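PDB 1USP: organic hydroperoxide resistance protein from Deinococcus radiodurans, which probably detoxifies organic hydroperoxides by reducing them with a pair of redox-active cysteines. Local coordinates for residues L28-P33 and P42-E47; L49-Y54 and I79-G84; A56-A61 and E119-S124. One frame throughout, in Å; residues are numbered along the deposited sequence.

Contact 1: residues L28-P33 and P42-E47; sequences LDLSVP and PGTNPE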
loop_
_atom_site.group_PDB
_atom_site.type_symbol
_atom_site.label_atom_id
_atom_site.label_comp_id
_atom_site.label_asym_id
_atom_site.label_seq_id
_atom_site.Cartn_x
_atom_site.Cartn_y
_atom_site.Cartn_z
ATOM N N LEU A 28 0.281 13.631 -1.273
ATOM C CA LEU A 28 1.642 13.192 -1.509
ATOM C C LEU A 28 2.073 13.389 -2.934
ATOM O O LEU A 28 1.329 13.142 -3.873
ATOM C CB LEU A 28 1.770 11.716 -1.149
ATOM C CG LEU A 28 1.386 11.410 0.294
ATOM C CD1 LEU A 28 1.158 9.908 0.494
ATOM C CD2 LEU A 28 2.484 11.943 1.214
ATOM N N ASP A 29 3.308 13.830 -3.070
ATOM C CA ASP A 29 3.973 13.888 -4.343
ATOM C C ASP A 29 4.531 12.518 -4.607
ATOM O O ASP A 29 4.808 11.767 -3.655
ATOM C CB ASP A 29 5.104 14.907 -4.273
ATOM C CG ASP A 29 4.596 16.318 -4.079
ATOM O OD1 ASP A 29 3.765 16.768 -4.892
ATOM O OD2 ASP A 29 4.963 17.044 -3.145
ATOM N N LEU A 30 4.690 12.197 -5.889
ATOM C CA LEU A 30 5.287 10.932 -6.325
ATOM C C LEU A 30 6.543 11.227 -7.105
ATOM O O LEU A 30 6.562 12.168 -7.911
ATOM C CB LEU A 30 4.331 10.168 -7.230
ATOM C CG LEU A 30 3.013 9.776 -6.587
ATOM C CD1 LEU A 30 1.992 9.506 -7.668
ATOM C CD2 LEU A 30 3.216 8.550 -5.687
ATOM N N SER A 31 7.588 10.446 -6.847
ATOM C CA SER A 31 8.814 10.513 -7.623
ATOM C C SER A 31 9.274 9.105 -7.929
ATOM O O SER A 31 9.135 8.192 -7.091
ATOM C CB SER A 31 9.934 11.252 -6.856
ATOM O OG SER A 31 9.574 12.575 -6.509
ATOM N N VAL A 32 9.831 8.917 -9.123
ATOM C CA VAL A 32 10.432 7.643 -9.477
ATOM C C VAL A 32 11.851 7.612 -8.923
ATOM O O VAL A 32 12.631 8.550 -9.158
ATOM C CB VAL A 32 10.437 7.393 -10.998
ATOM C CG1 VAL A 32 11.078 6.043 -11.305
ATOM C CG2 VAL A 32 9.022 7.448 -11.555
ATOM N N PRO A 33 12.184 6.579 -8.146
ATOM C CA PRO A 33 13.526 6.473 -7.562
ATOM C C PRO A 33 14.660 6.395 -8.588
ATOM O O PRO A 33 14.513 5.823 -9.673
ATOM C CB PRO A 33 13.453 5.204 -6.717
ATOM C CG PRO A 33 11.981 5.011 -6.448
ATOM C CD PRO A 33 11.300 5.491 -7.690
ATOM N N PRO A 42 11.821 14.089 -4.105
ATOM C CA PRO A 42 11.317 13.912 -2.729
ATOM C C PRO A 42 9.954 13.222 -2.609
ATOM O O PRO A 42 9.521 12.941 -1.487
ATOM C CB PRO A 42 11.194 15.359 -2.222
ATOM C CG PRO A 42 10.873 16.170 -3.497
ATOM C CD PRO A 42 11.657 15.482 -4.584
ATOM N N GLY A 43 9.259 13.018 -3.726
ATOM C CA GLY A 43 8.008 12.279 -3.728
ATOM C C GLY A 43 8.211 10.809 -3.393
ATOM O O GLY A 43 9.323 10.277 -3.533
ATOM N N THR A 44 7.140 10.175 -2.920
ATOM C CA THR A 44 7.128 8.763 -2.544
ATOM C C THR A 44 6.846 7.926 -3.782
ATOM O O THR A 44 6.879 8.429 -4.915
ATOM C CB THR A 44 6.100 8.532 -1.368
ATOM O OG1 THR A 44 6.164 7.186 -0.893
ATOM C CG2 THR A 44 4.666 8.684 -1.828
ATOM N N ASN A 45 6.637 6.627 -3.587
ATOM C CA ASN A 45 6.389 5.712 -4.685
ATOM C C ASN A 45 5.507 4.557 -4.176
ATOM O O ASN A 45 5.326 4.412 -2.958
ATOM C CB ASN A 45 7.738 5.222 -5.225
ATOM C CG ASN A 45 8.562 4.531 -4.162
ATOM O OD1 ASN A 45 8.222 3.434 -3.737
ATOM N ND2 ASN A 45 9.646 5.166 -3.725
ATOM N N PRO A 46 4.948 3.746 -5.071
ATOM C CA PRO A 46 4.049 2.658 -4.663
ATOM C C PRO A 46 4.644 1.617 -3.706
ATOM O O PRO A 46 3.968 1.172 -2.799
ATOM C CB PRO A 46 3.665 2.003 -6.008
ATOM C CG PRO A 46 3.818 3.130 -7.011
ATOM C CD PRO A 46 5.087 3.803 -6.544
ATOM N N GLU A 47 5.901 1.250 -3.891
ATOM C CA GLU A 47 6.528 0.249 -3.018
ATOM C C GLU A 47 6.680 0.802 -1.621
ATOM O O GLU A 47 6.469 0.114 -0.630
ATOM C CB GLU A 47 7.899 -0.153 -3.553
ATOM C CG GLU A 47 7.857 -0.939 -4.848
ATOM C CD GLU A 47 7.432 -0.122 -6.058
ATOM O OE1 GLU A 47 7.616 1.111 -6.077
ATOM O OE2 GLU A 47 6.890 -0.732 -7.005
HETATM O O HOH W 1 10.210 7.864 -4.688
#

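Contact 2: residues L49-Y54 and I79-G84; sequences LFAAGY and ITARVG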
loop_
_atom_site.group_PDB
_atom_site.type_symbol
_atom_site.label_atom_id
_atom_site.label_comp_id
_atom_site.label_asym_id
_atom_site.label_seq_id
_atom_site.Cartn_x
_atom_site.Cartn_y
_atom_site.Cartn_z
ATOM N N LEU A 49 4.802 3.230 -0.368
ATOM C CA LEU A 49 3.462 3.374 0.204
ATOM C C LEU A 49 2.992 2.011 0.735
ATOM O O LEU A 49 2.411 1.917 1.816
ATOM C CB LEU A 49 2.485 3.962 -0.818
ATOM C CG LEU A 49 2.603 5.488 -0.975
ATOM C CD1 LEU A 49 2.019 5.976 -2.299
ATOM C CD2 LEU A 49 1.918 6.182 0.195
ATOM N N PHE A 50 3.317 0.950 0.011
ATOM C CA PHE A 50 2.945 -0.399 0.446
ATOM C C PHE A 50 3.640 -0.749 1.768
ATOM O O PHE A 50 3.024 -1.331 2.660
ATOM C CB PHE A 50 3.259 -1.429 -0.659
ATOM C CG PHE A 50 2.554 -2.750 -0.467
ATOM C CD1 PHE A 50 1.198 -2.864 -0.693
ATOM C CD2 PHE A 50 3.246 -3.854 -0.005
ATOM C CE1 PHE A 50 0.551 -4.093 -0.500
ATOM C CE2 PHE A 50 2.622 -5.079 0.191
ATOM C CZ PHE A 50 1.275 -5.202 -0.041
ATOM N N ALA A 51 4.905 -0.375 1.880
ATOM C CA ALA A 51 5.723 -0.651 3.063
ATOM C C ALA A 51 5.115 0.075 4.237
ATOM O O ALA A 51 4.868 -0.522 5.266
ATOM C CB ALA A 51 7.141 -0.211 2.842
ATOM N N ALA A 52 4.803 1.358 4.047
ATOM C CA ALA A 52 4.238 2.164 5.117
ATOM C C ALA A 52 2.887 1.628 5.559
ATOM O O ALA A 52 2.593 1.582 6.755
ATOM C CB ALA A 52 4.130 3.603 4.691
ATOM N N GLY A 53 2.075 1.205 4.599
ATOM C CA GLY A 53 0.752 0.680 4.897
ATOM C C GLY A 53 0.778 -0.683 5.564
ATOM O O GLY A 53 0.022 -0.944 6.499
ATOM N N TYR A 54 1.666 -1.556 5.110
ATOM C CA TYR A 54 1.751 -2.922 5.651
ATOM C C TYR A 54 2.271 -2.878 7.089
ATOM O O TYR A 54 1.788 -3.606 7.949
ATOM C CB TYR A 54 2.694 -3.783 4.800
ATOM C CG TYR A 54 2.398 -5.262 4.730
ATOM C CD1 TYR A 54 1.755 -5.937 5.761
ATOM C CD2 TYR A 54 2.791 -5.995 3.610
ATOM C CE1 TYR A 54 1.507 -7.326 5.680
ATOM C CE2 TYR A 54 2.531 -7.367 3.513
ATOM C CZ TYR A 54 1.897 -8.023 4.557
ATOM O OH TYR A 54 1.654 -9.368 4.465
ATOM N N ILE A 79 7.361 -2.143 14.025
ATOM C CA ILE A 79 7.265 -3.049 12.882
ATOM C C ILE A 79 7.879 -2.365 11.658
ATOM O O ILE A 79 7.484 -1.273 11.307
ATOM C CB ILE A 79 5.775 -3.418 12.573
ATOM C CG1 ILE A 79 5.084 -4.072 13.768
ATOM C CG2 ILE A 79 5.687 -4.342 11.360
ATOM C CD1 ILE A 79 5.543 -5.488 14.072
ATOM N N THR A 80 8.845 -3.016 11.031
ATOM C CA THR A 80 9.490 -2.517 9.819
ATOM C C THR A 80 9.131 -3.407 8.627
ATOM O O THR A 80 9.370 -4.626 8.642
ATOM C CB THR A 80 11.015 -2.482 10.039
ATOM O OG1 THR A 80 11.323 -1.654 11.169
ATOM C CG2 THR A 80 11.738 -1.830 8.875
ATOM N N ALA A 81 8.525 -2.809 7.604
ATOM C CA ALA A 81 8.311 -3.480 6.327
ATOM C C ALA A 81 9.361 -3.093 5.290
ATOM O O ALA A 81 9.646 -1.911 5.108
ATOM C CB ALA A 81 6.936 -3.159 5.809
ATOM N N ARG A 82 9.912 -4.092 4.609
ATOM C CA ARG A 82 10.806 -3.904 3.481
ATOM C C ARG A 82 10.124 -4.487 2.248
ATOM O O ARG A 82 9.788 -5.670 2.200
ATOM C CB ARG A 82 12.161 -4.579 3.744
ATOM C CG ARG A 82 12.977 -3.859 4.803
ATOM C CD ARG A 82 14.266 -4.589 5.261
ATOM N NE ARG A 82 14.672 -4.085 6.570
ATOM C CZ ARG A 82 14.611 -4.748 7.725
ATOM N NH1 ARG A 82 14.214 -6.014 7.782
ATOM N NH2 ARG A 82 14.983 -4.131 8.839
ATOM N N VAL A 83 9.869 -3.627 1.271
ATOM C CA VAL A 83 9.129 -3.980 0.076
ATOM C C VAL A 83 10.003 -3.706 -1.145
ATOM O O VAL A 83 10.330 -2.551 -1.433
ATOM C CB VAL A 83 7.842 -3.163 -0.038
ATOM C CG1 VAL A 83 7.068 -3.549 -1.284
ATOM C CG2 VAL A 83 6.991 -3.352 1.206
ATOM N N GLY A 84 10.374 -4.771 -1.844
ATOM C CA GLY A 84 11.214 -4.690 -3.028
ATOM C C GLY A 84 10.425 -4.948 -4.291
ATOM O O GLY A 84 9.492 -5.756 -4.302
#

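Contact 3: residues A56-A61 and E119-S124; sequences ACFQGA and EVCPYS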
loop_
_atom_site.group_PDB
_atom_site.type_symbol
_atom_site.label_atom_id
_atom_site.label_comp_id
_atom_site.label_asym_id
_atom_site.label_seq_id
_atom_site.Cartn_x
_atom_site.Cartn_y
_atom_site.Cartn_z
ATOM N N ALA A 56 1.869 -0.384 9.153
ATOM C CA ALA A 56 0.762 0.180 9.928
ATOM C C ALA A 56 -0.337 -0.870 10.197
ATOM O O ALA A 56 -0.915 -0.922 11.285
ATOM C CB ALA A 56 0.191 1.389 9.207
ATOM N N CYS A 57 -0.598 -1.711 9.199
ATOM C CA CYS A 57 -1.630 -2.749 9.274
ATOM C C CYS A 57 -1.252 -3.801 10.309
ATOM O O CYS A 57 -2.095 -4.298 11.050
ATOM C CB CYS A 57 -1.780 -3.409 7.896
ATOM S SG CYS A 57 -3.141 -4.600 7.769
ATOM N N PHE A 58 0.031 -4.140 10.350
ATOM C CA PHE A 58 0.541 -5.090 11.346
ATOM C C PHE A 58 0.419 -4.526 12.746
ATOM O O PHE A 58 0.130 -5.248 13.665
ATOM C CB PHE A 58 1.993 -5.477 11.061
ATOM C CG PHE A 58 2.176 -6.929 10.764
ATOM C CD1 PHE A 58 1.481 -7.520 9.724
ATOM C CD2 PHE A 58 3.031 -7.714 11.531
ATOM C CE1 PHE A 58 1.638 -8.868 9.456
ATOM C CE2 PHE A 58 3.196 -9.052 11.247
ATOM C CZ PHE A 58 2.496 -9.625 10.217
ATOM N N GLN A 59 0.638 -3.228 12.902
ATOM C CA GLN A 59 0.461 -2.570 14.189
ATOM C C GLN A 59 -1.002 -2.578 14.630
ATOM O O GLN A 59 -1.287 -2.803 15.807
ATOM C CB GLN A 59 1.009 -1.133 14.163
ATOM C CG GLN A 59 2.520 -1.056 14.326
ATOM C CD GLN A 59 2.987 -1.310 15.770
ATOM O OE1 GLN A 59 2.184 -1.664 16.632
ATOM N NE2 GLN A 59 4.287 -1.130 16.022
ATOM N N GLY A 60 -1.923 -2.348 13.697
ATOM C CA GLY A 60 -3.349 -2.463 13.979
ATOM C C GLY A 60 -3.716 -3.888 14.354
ATOM O O GLY A 60 -4.480 -4.135 15.307
ATOM N N ALA A 61 -3.142 -4.841 13.627
ATOM C CA ALA A 61 -3.364 -6.260 13.916
ATOM C C ALA A 61 -2.840 -6.649 15.308
ATOM O O ALA A 61 -3.444 -7.472 15.999
ATOM C CB ALA A 61 -2.740 -7.101 12.874
ATOM N N GLU A 119 -1.911 -13.500 10.680
ATOM C CA GLU A 119 -3.162 -14.185 10.458
ATOM C C GLU A 119 -4.285 -13.170 10.299
ATOM O O GLU A 119 -5.195 -13.390 9.528
ATOM C CB GLU A 119 -3.463 -15.133 11.626
ATOM C CG GLU A 119 -4.855 -15.744 11.563
ATOM C CD GLU A 119 -4.858 -17.250 11.429
ATOM O OE1 GLU A 119 -4.011 -17.792 10.692
ATOM O OE2 GLU A 119 -5.739 -17.896 12.046
ATOM N N VAL A 120 -4.203 -12.064 11.035
ATOM C CA VAL A 120 -5.277 -11.072 11.091
ATOM C C VAL A 120 -5.158 -9.968 10.030
ATOM O O VAL A 120 -6.158 -9.526 9.464
ATOM C CB VAL A 120 -5.343 -10.445 12.509
ATOM C CG1 VAL A 120 -6.167 -9.169 12.519
ATOM C CG2 VAL A 120 -5.904 -11.450 13.477
ATOM N N CYS A 121 -3.934 -9.522 9.791
ATOM C CA CYS A 121 -3.666 -8.361 8.953
ATOM C C CYS A 121 -4.290 -8.521 7.567
ATOM O O CYS A 121 -3.993 -9.497 6.900
ATOM C CB CYS A 121 -2.144 -8.203 8.832
ATOM S SG CYS A 121 -1.616 -6.979 7.647
ATOM N N PRO A 122 -5.157 -7.601 7.126
ATOM C CA PRO A 122 -5.721 -7.690 5.774
ATOM C C PRO A 122 -4.719 -7.589 4.618
ATOM O O PRO A 122 -5.012 -8.140 3.570
ATOM C CB PRO A 122 -6.743 -6.544 5.739
ATOM C CG PRO A 122 -6.348 -5.640 6.793
ATOM C CD PRO A 122 -5.760 -6.489 7.883
ATOM N N TYR A 123 -3.578 -6.920 4.798
ATOM C CA TYR A 123 -2.555 -6.893 3.746
ATOM C C TYR A 123 -2.007 -8.314 3.565
ATOM O O TYR A 123 -1.745 -8.746 2.443
ATOM C CB TYR A 123 -1.395 -5.945 4.091
ATOM C CG TYR A 123 -1.542 -4.461 3.770
ATOM C CD1 TYR A 123 -2.637 -3.725 4.212
ATOM C CD2 TYR A 123 -0.529 -3.773 3.095
ATOM C CE1 TYR A 123 -2.737 -2.373 3.954
ATOM C CE2 TYR A 123 -0.622 -2.410 2.855
ATOM C CZ TYR A 123 -1.727 -1.724 3.281
ATOM O OH TYR A 123 -1.827 -0.368 3.042
ATOM N N SER A 124 -1.820 -9.040 4.675
ATOM C CA SER A 124 -1.392 -10.440 4.620
ATOM C C SER A 124 -2.423 -11.343 3.945
ATOM O O SER A 124 -2.064 -12.219 3.126
ATOM C CB SER A 124 -1.054 -10.982 6.020
ATOM O OG SER A 124 0.053 -10.303 6.597
#

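Contact 1: residues L28-P33 and P42-E47
L30 and T44 meet in a single beta bridge just past the end of strand 27-29. T44 N donates to D29 O at 2.9 Å, and S31 N donates to T44 O at 2.9 Å. L30 CA also lies 3.3 Å from T44 O, a CA-H...O contact. G43 has no side chain, and its CA comes within 3.2 Å of D29 O. S31 OG turns back beside its own backbone N (chi1 -59°) and accepts from G43 N at 2.8 Å. That bond is bent, 130° at the hydrogen. On the apolar side L30 CD2 rests against T44 CG2. Beyond the bridge a water joins the segments. It donates to S31 O at 2.7 Å and to G43 O at 2.8 Å, and accepts from N45 ND2 at 2.9 Å. P33 CG lies against the same amide nitrogen. N45 is the N-cap of helix 46-68: its OD1 accepts from Q48 N, while T44 OG1 bonds Q48 OE1. An aromatic side chain of the neighbouring subunit also bonds N45 ND2. The N45 amide thus works at both ends, its oxygen capping the helix and its nitrogen holding the water that ties the helix start to the chain after strand 27-29.

Contact 2: residues L49-Y54 and I79-G84
A51 of helix 46-68 packs on A81 and V83 of strand 78-88, a helix-on-sheet contact in the core of the OsmC-like fold. The short axes pass 7.3 Å apart. The helix runs nearly antiparallel to the strand, at 153°. No hydrogen bond joins the two segments, so the fit is one of shape between small apolar groups.

The tight part is centred on A51. V83 CG2 lies 3.5 Å from A51 CB, and it is equally near A51 CA. V83 holds CG1 anti to its backbone N (chi1 -179°), which sets CG2 beside that nitrogen and against the helix. The A81 methyl also points at the helix and meets its backbone: A81 CB is 3.4 Å from A51 O. Alanines at both positions let the backbones come close, with A51 CA and A81 CA 5.0 Å apart.

The flanks are looser. F50 and V83 cross at about a right angle. V83 CG2 meets the edge of the F50 ring, in its plane, 4.0 Å from F50 CD2. Y54 touches the strand segment through its root, with Y54 CB 4.4 Å from A81 CB. The Y54 and F50 rings turn instead to Y123, and they also pack on strand 91-101.

T80 and R82 point away from the helix. R82 is partly exposed and forms salt bridges to E97, E99 and an acidic side chain of the neighbouring subunit. A strand of that subunit pairs antiparallel with 79-84 and carries the sheet across the interface. Back at the tight centre, A51 CB lies 3.8 Å from A81 O.

Contact 3: residues A56-A61 and E119-S124
C57 and C121 point their sulfurs at each other from helix 46-68 and the break between helices 107-120 and 122-127. Each sulfur stands anti to its own backbone N, at chi1 -174° for C57 and 171° for C121. This extends both towards the middle of the contact, where C57 SG is 2.8 Å from C121 SG. That is longer than a disulfide bond and shorter than ordinary contact, so the state of the pair in this model is doubtful. A disulfide between these two residues has been seen in this protein.

Two rings flank the sulfurs differently. C57 SG sits obliquely to the Y123 ring, 3.7 Å from Y123 CD1. C121 SG lies at the edge of the F58 ring, 3.8 Å from F58 CD1. S124 OG reaches the same ring in its plane, 3.6 Å from F58 CE1, and is hydrogen-bonded to Y54 OH. P122 also presses on the C57 sulfur, with P122 CD 3.2 Å from C57 SG.

Further along the helix, A61 CB packs on V120 CG1 at 4.0 Å. The other subunit also packs on C57, and its backbone bonds Y123 OH. The cysteines therefore meet in a buried, largely apolar setting. It is consistent with the two-cysteine peroxidase chemistry of Ohr proteins, in which thiols and a disulfide interconvert.

From the N terminus, the chain leaves strand 27-29 and contact 1 closes a short loop of eight residues without helix or strand. It delivers the chain to the start of helix 46-68, which all three contacts share. Contact 2 closes next, when strand 78-88 returns along the first turns of that helix. Contact 3 opens before contact 2 has closed and ends only at 119-124, so the two cross; contact 1 precedes both in series. L49 packs on L28 and T44, joining contacts 1 and 2. Y54 and Y123 join contacts 2 and 3. Contacts 1 and 3 lie on opposite sides of the chain's centre, their own centres about 23 Å apart.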